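Local coordinates for protein beta-porphyranase A (Bacteroides plebeius, PDB 4AW7) that hydrolyses the sulfated red-seaweed polysaccharide porphyran at its beta-D-galactopyranose-(1->4)-alpha-L-galactopyranose-6-sulfate linkages, at residues S296-L301 against N453-L458. Sequence-based numbering, arbitrary orientation.
Sequences SFNHFL and NQTIVL
His299 donates the single direct hydrogen bond of this contact. Its NE2 lies 2.8 Å from Asn453 OD1, and the bond is nearly straight, with an N-H...O angle of 169°. The oxygen meets the ring at its edge, in the ring plane. The N-H in turn arrives in the carbonyl plane of the amide, although the ring and amide planes are 52° apart. The other ring nitrogen, ND1, is bonded to Asp398 OD2, so the imidazole is held at both nitrogens and its rotation is fixed. Contact with an acidic side chain probably polarises the ring. Replacing the imidazole by the methyl of an alanine would remove both bonds, and is likely to leave Asn453 OD1 and Asp398 OD2 without this partner and open a gap between helix and strand.

The two segments belong to different domains. Helix 293-305 links strands 268-276 and 311-316, a beta-alpha-beta crossover in the parallel barrel of the (beta/alpha)8 (TIM-barrel) catalytic domain. Strand 454-462 belongs to the first beta-sandwich domain and pairs with strand 392-399, which carries Asp398. The contact is largely buried and mostly polar, and lies away from the substrate site.

A water bridges the same surfaces. The water oxygen accepts from Asn298 ND2 at 3.0 Å. The same water donates to Asn453 O and Thr455 OG1. Thr455 OG1 also bonds to Asp398, through OD1, so one carboxylate serves both His299 and Thr455.

Asn298 and Thr455 make the other direct side-chain contact. Asn298 CB rests 3.2 Å from Thr455 OG1. With OG1 anti to the carbonyl carbon (chi1 -51°), Thr455 turns its hydroxyl to Asn298 CB and its CG2 to Asn298 CG, 3.9 Å away. Asn298 OD1 is taken by Trp365 NE1 from helix 359-365.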
loop_
_atom_site.group_PDB
_atom_site.type_symbol
_atom_site.label_atom_id
_atom_site.label_comp_id
_atom_site.label_asym_id
_atom_site.label_seq_id
_atom_site.Cartn_x
_atom_site.Cartn_y
_atom_site.Cartn_z
ATOM N N SER A 296 -0.009 7.915 -9.894
ATOM C CA SER A 296 0.598 7.236 -8.755
ATOM C C SER A 296 -0.410 6.334 -8.083
ATOM O O SER A 296 -0.076 5.222 -7.681
ATOM C CB SER A 296 1.133 8.231 -7.717
ATOM O OG SER A 296 2.170 9.002 -8.268
ATOM N N PHE A 297 -1.654 6.784 -7.903
ATOM C CA PHE A 297 -2.669 5.902 -7.334
ATOM C C PHE A 297 -2.689 4.587 -8.106
ATOM O O PHE A 297 -2.672 3.495 -7.521
ATOM C CB PHE A 297 -4.070 6.488 -7.349
ATOM C CG PHE A 297 -4.265 7.786 -6.591
ATOM C CD1 PHE A 297 -3.484 8.181 -5.521
ATOM C CD2 PHE A 297 -5.311 8.596 -6.951
ATOM C CE1 PHE A 297 -3.695 9.403 -4.882
ATOM C CE2 PHE A 297 -5.535 9.777 -6.302
ATOM C CZ PHE A 297 -4.719 10.204 -5.291
ATOM N N ASN A 298 -2.783 4.660 -9.431
ATOM C CA ASN A 298 -2.794 3.450 -10.242
ATOM C C ASN A 298 -1.522 2.629 -10.117
ATOM O O ASN A 298 -1.553 1.402 -9.974
ATOM C CB ASN A 298 -3.114 3.793 -11.685
ATOM C CG ASN A 298 -4.604 4.004 -11.931
ATOM O OD1 ASN A 298 -5.432 3.290 -11.366
ATOM N ND2 ASN A 298 -4.942 4.991 -12.785
ATOM N N HIS A 299 -0.359 3.283 -10.170
ATOM C CA HIS A 299 0.863 2.492 -10.128
ATOM C C HIS A 299 1.029 1.717 -8.820
ATOM O O HIS A 299 1.491 0.564 -8.801
ATOM C CB HIS A 299 2.103 3.367 -10.333
ATOM C CG HIS A 299 2.197 4.020 -11.674
ATOM N ND1 HIS A 299 1.918 3.374 -12.858
ATOM C CD2 HIS A 299 2.610 5.257 -12.012
ATOM C CE1 HIS A 299 2.148 4.204 -13.863
ATOM N NE2 HIS A 299 2.571 5.351 -13.376
ATOM N N PHE A 300 0.660 2.327 -7.703
ATOM C CA PHE A 300 0.739 1.665 -6.416
ATOM C C PHE A 300 -0.367 0.610 -6.243
ATOM O O PHE A 300 -0.155 -0.404 -5.601
ATOM C CB PHE A 300 0.634 2.648 -5.243
ATOM C CG PHE A 300 1.871 3.485 -5.031
ATOM C CD1 PHE A 300 3.117 2.910 -4.730
ATOM C CD2 PHE A 300 1.798 4.855 -5.099
ATOM C CE1 PHE A 300 4.198 3.698 -4.514
ATOM C CE2 PHE A 300 2.900 5.668 -4.866
ATOM C CZ PHE A 300 4.125 5.104 -4.603
ATOM N N LEU A 301 -1.533 0.860 -6.817
ATOM C CA LEU A 301 -2.685 0.006 -6.607
ATOM C C LEU A 301 -2.395 -1.434 -6.979
ATOM O O LEU A 301 -2.795 -2.349 -6.282
ATOM C CB LEU A 301 -3.877 0.531 -7.414
ATOM C CG LEU A 301 -5.168 -0.264 -7.377
ATOM C CD1 LEU A 301 -5.762 -0.304 -5.957
ATOM C CD2 LEU A 301 -6.162 0.347 -8.360
ATOM N N ASN A 453 2.004 6.140 -17.659
ATOM C CA ASN A 453 0.957 6.810 -16.888
ATOM C C ASN A 453 -0.447 6.661 -17.442
ATOM O O ASN A 453 -1.348 7.440 -17.128
ATOM C CB ASN A 453 1.332 8.266 -16.624
ATOM C CG ASN A 453 2.640 8.405 -15.891
ATOM O OD1 ASN A 453 2.938 7.654 -14.967
ATOM N ND2 ASN A 453 3.488 9.294 -16.367
ATOM N N GLN A 454 -0.634 5.610 -18.241
ATOM C CA GLN A 454 -1.934 5.187 -18.682
ATOM C C GLN A 454 -2.255 3.856 -18.007
ATOM O O GLN A 454 -1.410 2.967 -17.917
ATOM C CB GLN A 454 -1.988 5.028 -20.212
ATOM C CG GLN A 454 -3.312 4.538 -20.729
ATOM C CD GLN A 454 -3.315 4.312 -22.248
ATOM O OE1 GLN A 454 -2.292 4.052 -22.842
ATOM N NE2 GLN A 454 -4.504 4.302 -22.849
ATOM N N THR A 455 -3.485 3.755 -17.521
ATOM C CA THR A 455 -4.057 2.533 -16.988
ATOM C C THR A 455 -5.326 2.222 -17.778
ATOM O O THR A 455 -6.145 3.127 -18.015
ATOM C CB THR A 455 -4.350 2.677 -15.494
ATOM O OG1 THR A 455 -3.170 3.176 -14.850
ATOM C CG2 THR A 455 -4.829 1.398 -14.867
ATOM N N ILE A 456 -5.491 0.965 -18.132
ATOM C CA ILE A 456 -6.623 0.502 -18.930
ATOM C C ILE A 456 -7.387 -0.552 -18.124
ATOM O O ILE A 456 -6.789 -1.447 -17.508
ATOM C CB ILE A 456 -6.114 -0.114 -20.299
ATOM C CG1 ILE A 456 -5.489 1.003 -21.172
ATOM C CG2 ILE A 456 -7.200 -0.860 -21.065
ATOM C CD1 ILE A 456 -4.626 0.505 -22.343
ATOM N N VAL A 457 -8.705 -0.478 -18.164
ATOM C CA VAL A 457 -9.582 -1.514 -17.648
ATOM C C VAL A 457 -10.527 -1.913 -18.768
ATOM O O VAL A 457 -11.281 -1.075 -19.300
ATOM C CB VAL A 457 -10.361 -1.040 -16.392
ATOM C CG1 VAL A 457 -11.406 -2.050 -15.971
ATOM C CG2 VAL A 457 -9.415 -0.741 -15.251
ATOM N N LEU A 458 -10.434 -3.174 -19.159
ATOM C CA LEU A 458 -11.361 -3.785 -20.098
ATOM C C LEU A 458 -12.464 -4.482 -19.311
ATOM O O LEU A 458 -12.194 -5.197 -18.338
ATOM C CB LEU A 458 -10.616 -4.816 -20.922
ATOM C CG LEU A 458 -9.518 -4.286 -21.845
ATOM C CD1 LEU A 458 -8.555 -5.381 -22.255
ATOM C CD2 LEU A 458 -10.130 -3.680 -23.078
HETATM O O HOH W 1 -2.995 6.259 -14.668
#